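Local coordinates for Plm1 (Streptomyces sp. HK803, PDB 4HXY), which probably acts as the NADPH-dependent ketoreductase of the first module of the phoslactomycin polyketide synthase, reducing a beta-keto group of the growing chain, at residues T20-G32 against L41-T55. Residues are numbered along the deposited sequence; the frame is centred on the assembly and turned at random.
Sequences TADRVPGNWLLLG and LFDDPLTAASWDRST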
ATOM      1  N   THR A  20      15.270   3.465  26.330  1.00 40.05           N
ATOM      2  CA  THR A  20      14.020   3.089  26.982  1.00 39.88           C
ATOM      3  C   THR A  20      13.812   3.837  28.313  1.00 39.49           C
ATOM      4  O   THR A  20      14.725   3.918  29.148  1.00 39.86           O
ATOM      5  CB  THR A  20      13.956   1.553  27.211  1.00 40.15           C
ATOM      6  OG1 THR A  20      14.495   1.214  28.498  1.00 40.68           O
ATOM      7  CG2 THR A  20      14.724   0.808  26.100  1.00 40.31           C
ATOM      8  N   ALA A  21      12.606   4.375  28.497  1.00 38.57           N
ATOM      9  CA  ALA A  21      12.238   5.159  29.688  1.00 37.73           C
ATOM     10  C   ALA A  21      11.050   4.528  30.402  1.00 36.77           C
ATOM     11  O   ALA A  21      10.435   3.601  29.887  1.00 36.66           O
ATOM     12  CB  ALA A  21      11.904   6.595  29.286  1.00 37.91           C
ATOM     13  N   ASP A  22      10.725   5.035  31.587  1.00 35.84           N
ATOM     14  CA  ASP A  22       9.597   4.505  32.379  1.00 35.17           C
ATOM     15  C   ASP A  22       8.315   5.336  32.239  1.00 33.95           C
ATOM     16  O   ASP A  22       7.224   4.875  32.582  1.00 33.63           O
ATOM     17  CB  ASP A  22       9.981   4.394  33.863  1.00 35.83           C
ATOM     18  CG  ASP A  22      10.019   5.744  34.569  1.00 37.17           C
ATOM     19  OD1 ASP A  22      10.822   6.616  34.154  1.00 40.44           O
ATOM     20  OD2 ASP A  22       9.254   5.930  35.546  1.00 39.78           O
ATOM     21  N   ARG A  23       8.462   6.563  31.749  1.00 31.99           N
ATOM     22  CA  ARG A  23       7.339   7.473  31.556  1.00 30.35           C
ATOM     23  C   ARG A  23       7.731   8.480  30.484  1.00 28.28           C
ATOM     24  O   ARG A  23       8.884   8.515  30.055  1.00 28.14           O
ATOM     25  CB  ARG A  23       6.991   8.191  32.862  1.00 30.72           C
ATOM     26  CG  ARG A  23       8.132   9.042  33.443  1.00 32.40           C
ATOM     27  CD  ARG A  23       7.769   9.645  34.811  1.00 35.16           C
ATOM     28  NE  ARG A  23       6.772  10.708  34.692  1.00 37.38           N
ATOM     29  CZ  ARG A  23       7.029  11.957  34.297  1.00 39.09           C
ATOM     30  NH1 ARG A  23       6.038  12.843  34.209  1.00 39.56           N
ATOM     31  NH2 ARG A  23       8.266  12.333  33.978  1.00 39.45           N
ATOM     32  N   VAL A  24       6.769   9.287  30.050  1.00 26.27           N
ATOM     33  CA  VAL A  24       7.014  10.316  29.037  1.00 24.72           C
ATOM     34  C   VAL A  24       6.658  11.658  29.660  1.00 23.78           C
ATOM     35  O   VAL A  24       5.503  11.896  29.992  1.00 23.06           O
ATOM     36  CB  VAL A  24       6.167  10.096  27.761  1.00 24.09           C
ATOM     37  CG1 VAL A  24       6.498  11.152  26.724  1.00 24.51           C
ATOM     38  CG2 VAL A  24       6.392   8.698  27.197  1.00 22.84           C
ATOM     39  N   PRO A  25       7.654  12.536  29.847  1.00 23.53           N
ATOM     40  CA  PRO A  25       7.331  13.787  30.507  1.00 23.33           C
ATOM     41  C   PRO A  25       6.633  14.758  29.585  1.00 22.53           C
ATOM     42  O   PRO A  25       6.820  14.696  28.362  1.00 23.21           O
ATOM     43  CB  PRO A  25       8.704  14.342  30.886  1.00 23.45           C
ATOM     44  CG  PRO A  25       9.604  13.839  29.828  1.00 24.58           C
ATOM     45  CD  PRO A  25       9.071  12.468  29.455  1.00 23.88           C
ATOM     46  N   GLY A  26       5.857  15.654  30.184  1.00 21.47           N
ATOM     47  CA  GLY A  26       5.299  16.801  29.484  1.00 21.26           C
ATOM     48  C   GLY A  26       3.786  16.758  29.396  1.00 20.01           C
ATOM     49  O   GLY A  26       3.120  15.920  30.013  1.00 20.58           O
ATOM     50  N   ASN A  27       3.255  17.679  28.603  1.00 18.48           N
ATOM     51  CA  ASN A  27       1.835  17.871  28.427  1.00 17.03           C
ATOM     52  C   ASN A  27       1.458  17.314  27.052  1.00 15.65           C
ATOM     53  O   ASN A  27       1.618  18.000  26.049  1.00 15.65           O
ATOM     54  CB  ASN A  27       1.551  19.370  28.501  1.00 17.04           C
ATOM     55  CG  ASN A  27       0.079  19.714  28.446  1.00 17.49           C
ATOM     56  OD1 ASN A  27      -0.801  18.880  28.699  1.00 19.19           O
ATOM     57  ND2 ASN A  27      -0.202  20.976  28.122  1.00 17.73           N
ATOM     58  N   TRP A  28       0.975  16.071  27.012  1.00 14.57           N
ATOM     59  CA  TRP A  28       0.699  15.400  25.743  1.00 13.89           C
ATOM     60  C   TRP A  28      -0.776  15.360  25.425  1.00 12.95           C
ATOM     61  O   TRP A  28      -1.609  15.269  26.321  1.00 13.00           O
ATOM     62  CB  TRP A  28       1.311  13.982  25.702  1.00 14.27           C
ATOM     63  CG  TRP A  28       2.778  14.008  25.445  1.00 13.96           C
ATOM     64  CD1 TRP A  28       3.747  14.520  26.268  1.00 14.81           C
ATOM     65  CD2 TRP A  28       3.457  13.501  24.293  1.00 13.57           C
ATOM     66  NE1 TRP A  28       4.987  14.372  25.690  1.00 14.41           N
ATOM     67  CE2 TRP A  28       4.834  13.755  24.472  1.00 14.51           C
ATOM     68  CE3 TRP A  28       3.034  12.848  23.122  1.00 10.83           C
ATOM     69  CZ2 TRP A  28       5.786  13.371  23.536  1.00 13.52           C
ATOM     70  CZ3 TRP A  28       3.974  12.492  22.195  1.00 11.46           C
ATOM     71  CH2 TRP A  28       5.338  12.755  22.404  1.00 12.37           C
ATOM     72  N   LEU A  29      -1.076  15.395  24.134  1.00 11.28           N
ATOM     73  CA  LEU A  29      -2.430  15.294  23.627  1.00 10.77           C
ATOM     74  C   LEU A  29      -2.610  13.883  23.050  1.00 10.93           C
ATOM     75  O   LEU A  29      -1.823  13.448  22.244  1.00 10.51           O
ATOM     76  CB  LEU A  29      -2.658  16.327  22.532  1.00 10.22           C
ATOM     77  CG  LEU A  29      -3.937  16.190  21.714  1.00 10.04           C
ATOM     78  CD1 LEU A  29      -5.146  16.475  22.579  1.00 10.56           C
ATOM     79  CD2 LEU A  29      -3.879  17.122  20.548  1.00 10.15           C
ATOM     80  N   LEU A  30      -3.639  13.182  23.498  1.00 30.00           N
ATOM     81  CA  LEU A  30      -3.864  11.822  23.056  1.00 30.00           C
ATOM     82  C   LEU A  30      -5.107  11.817  22.194  1.00 30.00           C
ATOM     83  O   LEU A  30      -6.145  12.271  22.624  1.00 30.00           O
ATOM     84  CB  LEU A  30      -4.031  10.900  24.268  1.00 20.00           C
ATOM     85  CG  LEU A  30      -2.775  10.317  24.904  1.00 20.00           C
ATOM     86  CD1 LEU A  30      -1.556  11.183  24.786  1.00 20.00           C
ATOM     87  CD2 LEU A  30      -3.013   9.845  26.305  1.00 20.00           C
ATOM     88  N   LEU A  31      -4.971  11.291  20.978  1.00  9.65           N
ATOM     89  CA  LEU A  31      -6.059  11.261  20.015  1.00  8.94           C
ATOM     90  C   LEU A  31      -6.331   9.854  19.500  1.00  9.80           C
ATOM     91  O   LEU A  31      -5.501   8.990  19.605  1.00  8.34           O
ATOM     92  CB  LEU A  31      -5.764  12.167  18.818  1.00  9.20           C
ATOM     93  CG  LEU A  31      -5.496  13.621  19.176  1.00  8.15           C
ATOM     94  CD1 LEU A  31      -5.050  14.380  17.966  1.00  7.89           C
ATOM     95  CD2 LEU A  31      -6.745  14.226  19.756  1.00  8.65           C
ATOM     96  N   GLY A  32      -7.536   9.661  18.976  1.00 11.60           N
ATOM     97  CA  GLY A  32      -7.933   8.360  18.457  1.00 12.21           C
ATOM     98  C   GLY A  32      -8.197   7.439  19.623  1.00 13.24           C
ATOM     99  O   GLY A  32      -8.875   7.823  20.586  1.00 15.17           O
ATOM    100  N   LEU A  41       1.563   6.280  30.593  1.00 16.23           N
ATOM    101  CA  LEU A  41       2.914   6.816  30.445  1.00 16.71           C
ATOM    102  C   LEU A  41       2.964   8.325  30.694  1.00 17.32           C
ATOM    103  O   LEU A  41       4.038   8.878  30.936  1.00 17.56           O
ATOM    104  CB  LEU A  41       3.467   6.516  29.050  1.00 16.22           C
ATOM    105  CG  LEU A  41       3.859   5.064  28.773  1.00 16.88           C
ATOM    106  CD1 LEU A  41       4.154   4.882  27.290  1.00 16.62           C
ATOM    107  CD2 LEU A  41       5.078   4.660  29.606  1.00 16.72           C
ATOM    108  N   PHE A  42       1.799   8.963  30.623  1.00 17.95           N
ATOM    109  CA  PHE A  42       1.663  10.405  30.630  1.00 18.64           C
ATOM    110  C   PHE A  42       0.990  10.855  31.912  1.00 19.98           C
ATOM    111  O   PHE A  42       0.061  10.217  32.396  1.00 20.28           O
ATOM    112  CB  PHE A  42       0.807  10.858  29.446  1.00 18.76           C
ATOM    113  CG  PHE A  42       1.313  10.360  28.131  1.00 17.20           C
ATOM    114  CD1 PHE A  42       2.308  11.053  27.463  1.00 15.94           C
ATOM    115  CD2 PHE A  42       0.819   9.190  27.571  1.00 15.93           C
ATOM    116  CE1 PHE A  42       2.808  10.575  26.265  1.00 16.25           C
ATOM    117  CE2 PHE A  42       1.299   8.725  26.366  1.00 16.00           C
ATOM    118  CZ  PHE A  42       2.286   9.415  25.707  1.00 14.59           C
ATOM    119  N   ASP A  43       1.476  11.959  32.464  1.00 20.53           N
ATOM    120  CA  ASP A  43       0.821  12.564  33.603  1.00 21.66           C
ATOM    121  C   ASP A  43      -0.181  13.570  33.048  1.00 20.52           C
ATOM    122  O   ASP A  43       0.187  14.471  32.298  1.00 20.97           O
ATOM    123  CB  ASP A  43       1.851  13.241  34.521  1.00 22.32           C
ATOM    124  CG  ASP A  43       2.680  12.236  35.322  1.00 26.12           C
ATOM    125  OD1 ASP A  43       2.243  11.076  35.511  1.00 31.53           O
ATOM    126  OD2 ASP A  43       3.782  12.602  35.771  1.00 31.90           O
ATOM    127  N   ASP A  44      -1.442  13.379  33.406  1.00 19.57           N
ATOM    128  CA  ASP A  44      -2.518  14.286  33.068  1.00 19.60           C
ATOM    129  C   ASP A  44      -2.599  14.655  31.583  1.00 18.93           C
ATOM    130  O   ASP A  44      -2.686  15.833  31.230  1.00 18.37           O
ATOM    131  CB  ASP A  44      -2.389  15.539  33.940  1.00 19.71           C
ATOM    132  CG  ASP A  44      -2.367  15.197  35.425  1.00 21.07           C
ATOM    133  OD1 ASP A  44      -1.285  15.234  36.042  1.00 23.85           O
ATOM    134  OD2 ASP A  44      -3.442  14.859  35.953  1.00 25.54           O
ATOM    135  N   PRO A  45      -2.611  13.636  30.710  1.00 18.12           N
ATOM    136  CA  PRO A  45      -2.681  13.919  29.280  1.00 17.80           C
ATOM    137  C   PRO A  45      -3.989  14.561  28.862  1.00 17.41           C
ATOM    138  O   PRO A  45      -5.025  14.362  29.505  1.00 17.93           O
ATOM    139  CB  PRO A  45      -2.549  12.530  28.644  1.00 17.75           C
ATOM    140  CG  PRO A  45      -3.113  11.590  29.655  1.00 17.98           C
ATOM    141  CD  PRO A  45      -2.703  12.190  30.998  1.00 18.35           C
ATOM    142  N   LEU A  46      -3.931  15.323  27.773  1.00 16.82           N
ATOM    143  CA  LEU A  46      -5.099  15.973  27.186  1.00 16.12           C
ATOM    144  C   LEU A  46      -5.826  15.036  26.221  1.00 16.49           C
ATOM    145  O   LEU A  46      -5.251  14.076  25.737  1.00 15.81           O
ATOM    146  CB  LEU A  46      -4.679  17.216  26.411  1.00 15.44           C
ATOM    147  CG  LEU A  46      -3.819  18.265  27.111  1.00 17.07           C
ATOM    148  CD1 LEU A  46      -3.417  19.383  26.159  1.00 17.54           C
ATOM    149  CD2 LEU A  46      -4.573  18.832  28.331  1.00 18.67           C
ATOM    150  N   THR A  47      -7.092  15.331  25.966  1.00 16.95           N
ATOM    151  CA  THR A  47      -7.875  14.679  24.905  1.00 17.56           C
ATOM    152  C   THR A  47      -8.396  15.753  23.964  1.00 17.72           C
ATOM    153  O   THR A  47      -8.245  16.955  24.229  1.00 17.34           O
ATOM    154  CB  THR A  47      -9.098  13.904  25.469  1.00 17.84           C
ATOM    155  OG1 THR A  47     -10.029  14.841  26.035  1.00 19.64           O
ATOM    156  CG2 THR A  47      -8.688  12.899  26.516  1.00 18.98           C
ATOM    157  N   ALA A  48      -9.028  15.338  22.869  1.00 17.76           N
ATOM    158  CA  ALA A  48      -9.616  16.282  21.940  1.00 19.21           C
ATOM    159  C   ALA A  48     -10.662  17.156  22.663  1.00 20.16           C
ATOM    160  O   ALA A  48     -10.811  18.336  22.361  1.00 20.47           O
ATOM    161  CB  ALA A  48     -10.257  15.556  20.762  1.00 18.85           C
ATOM    162  N   ALA A  49     -11.351  16.571  23.625  1.00 21.45           N
ATOM    163  CA  ALA A  49     -12.400  17.297  24.364  1.00 22.98           C
ATOM    164  C   ALA A  49     -11.834  18.282  25.383  1.00 23.19           C
ATOM    165  O   ALA A  49     -12.357  19.387  25.522  1.00 24.41           O
ATOM    166  CB  ALA A  49     -13.345  16.318  25.036  1.00 23.30           C
ATOM    167  N   SER A  50     -10.764  17.898  26.075  1.00 23.43           N
ATOM    168  CA  SER A  50     -10.202  18.715  27.170  1.00 23.36           C
ATOM    169  C   SER A  50      -9.154  19.751  26.747  1.00 23.92           C
ATOM    170  O   SER A  50      -8.879  20.699  27.481  1.00 24.08           O
ATOM    171  CB  SER A  50      -9.604  17.807  28.242  1.00 23.73           C
ATOM    172  OG  SER A  50      -8.394  17.199  27.807  1.00 21.51           O
ATOM    173  N   TRP A  51      -8.557  19.563  25.572  1.00 23.59           N
ATOM    174  CA  TRP A  51      -7.499  20.446  25.088  1.00 23.93           C
ATOM    175  C   TRP A  51      -8.017  21.872  24.888  1.00 25.16           C
ATOM    176  O   TRP A  51      -8.983  22.092  24.161  1.00 25.37           O
ATOM    177  CB  TRP A  51      -6.944  19.892  23.771  1.00 23.12           C
ATOM    178  CG  TRP A  51      -5.878  20.691  23.102  1.00 21.17           C
ATOM    179  CD1 TRP A  51      -4.935  21.495  23.688  1.00 18.95           C
ATOM    180  CD2 TRP A  51      -5.596  20.700  21.702  1.00 17.81           C
ATOM    181  NE1 TRP A  51      -4.113  22.033  22.726  1.00 18.73           N
ATOM    182  CE2 TRP A  51      -4.488  21.548  21.500  1.00 17.53           C
ATOM    183  CE3 TRP A  51      -6.174  20.072  20.595  1.00 16.99           C
ATOM    184  CZ2 TRP A  51      -3.959  21.794  20.237  1.00 19.00           C
ATOM    185  CZ3 TRP A  51      -5.644  20.313  19.339  1.00 16.82           C
ATOM    186  CH2 TRP A  51      -4.556  21.175  19.168  1.00 17.30           C
ATOM    187  N   ASP A  52      -7.374  22.823  25.554  1.00 27.09           N
ATOM    188  CA  ASP A  52      -7.541  24.240  25.241  1.00 28.81           C
ATOM    189  C   ASP A  52      -6.600  24.534  24.071  1.00 29.35           C
ATOM    190  O   ASP A  52      -5.376  24.560  24.249  1.00 30.15           O
ATOM    191  CB  ASP A  52      -7.180  25.106  26.452  1.00 29.58           C
ATOM    192  CG  ASP A  52      -7.370  26.596  26.190  1.00 31.96           C
ATOM    193  OD1 ASP A  52      -7.782  27.314  27.134  1.00 36.01           O
ATOM    194  OD2 ASP A  52      -7.114  27.052  25.050  1.00 33.69           O
ATOM    195  N   ARG A  53      -7.173  24.770  22.892  1.00 30.03           N
ATOM    196  CA  ARG A  53      -6.403  24.915  21.652  1.00 30.72           C
ATOM    197  C   ARG A  53      -5.380  26.058  21.644  1.00 31.03           C
ATOM    198  O   ARG A  53      -4.542  26.134  20.733  1.00 32.08           O
ATOM    199  CB  ARG A  53      -7.338  25.046  20.441  1.00 30.99           C
ATOM    200  CG  ARG A  53      -7.637  23.721  19.726  1.00 31.51           C
ATOM    201  CD  ARG A  53      -8.538  22.826  20.536  1.00 32.16           C
ATOM    202  NE  ARG A  53      -8.975  21.655  19.775  1.00 32.77           N
ATOM    203  CZ  ARG A  53      -9.644  20.627  20.288  1.00 33.99           C
ATOM    204  NH1 ARG A  53      -9.977  20.604  21.580  1.00 34.01           N
ATOM    205  NH2 ARG A  53      -9.984  19.611  19.508  1.00 33.57           N
ATOM    206  N   SER A  54      -5.438  26.936  22.642  1.00 30.81           N
ATOM    207  CA  SER A  54      -4.428  27.986  22.792  1.00 30.45           C
ATOM    208  C   SER A  54      -3.112  27.458  23.382  1.00 29.39           C
ATOM    209  O   SER A  54      -2.060  28.039  23.151  1.00 29.78           O
ATOM    210  CB  SER A  54      -4.979  29.164  23.607  1.00 30.78           C
ATOM    211  OG  SER A  54      -5.235  28.810  24.952  1.00 31.93           O
ATOM    212  N   THR A  55      -3.170  26.358  24.128  1.00 28.03           N
ATOM    213  CA  THR A  55      -1.965  25.719  24.666  1.00 27.12           C
ATOM    214  C   THR A  55      -1.352  24.776  23.616  1.00 25.28           C
ATOM    215  O   THR A  55      -2.085  24.048  22.938  1.00 25.60           O
ATOM    216  CB  THR A  55      -2.277  24.927  25.941  1.00 27.32           C
ATOM    217  OG1 THR A  55      -2.692  25.829  26.975  1.00 29.28           O
ATOM    218  CG2 THR A  55      -1.041  24.150  26.417  1.00 28.67           C
TER
HETATM  219  O   HOH W   1       3.569  13.425  31.124  1.00 26.64           O
HETATM  220  O   HOH W   2       0.741  14.536  29.390  1.00 15.44           O
HETATM  221  O   HOH W   3       2.153  16.389  32.754  1.00 28.27           O
HETATM  222  O   HOH W   4      -1.562  18.210  31.119  1.00 22.11           O
HETATM  223  O   HOH W   5      -8.918  12.618  22.078  1.00 15.70           O
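Three waters lie within bonding distance of Gly26 O; one accepts from Asp43 N and the other two lie near Asp43 O, though not all these bonds can form together. One of them, 2.8 Å from Gly26 O, also accepts from Trp28 N. Solvent thus bridges the two segments where their backbones do not pair directly. Beyond it, Leu46 N donates to Trp28 O at 2.7 Å, nearly in line with the carbonyl, and Leu46 O accepts from Leu30 N at 2.9 Å. This pattern defines a single parallel bridge centred on Leu29 and Leu46; Leu29 and Leu31 bond instead to strand 59-63, so the loop borders strand 28-32 on its other edge. At the other end Val24 N bonds Leu41 O (2.9 Å).

Between these bonds sits Phe42, its CG anti to the carbonyl carbon (chi1 -54°), which helps turn CD1 and CE1 to Trp28, CD2 and CE2 to Leu30. Its CE1 comes 3.5 Å from Trp28 CG, over a face of the indole, with the ring planes inclined at 41°. Val24 CG1 covers the same indole face, while Leu30 CD1 lies over a Phe42 face in a CH-pi contact, 4.2 Å from the ring centroid. With Trp28 cut back to an alanine, the indole face under Phe42 CE1 and Val24 CG1 is lost, and a gap beside the phenyl ring is likely to open.

Farther along, Leu29 CD2 lies 3.7 Å from Trp51 CE3, over the face opposite Arg53 CD; the Trp51 NE1 bond to Thr55 O fixes the indole's rotation. At the exposed margin, Arg23 NH1 reaches Asp43 OD2 at 2.8 Å from above the carboxylate plane, 55° out of it. Apolar packing and backbone bonds therefore probably carry most of this join, with the salt bridge and waters finishing its solvent-facing side, remote from the NADPH pocket.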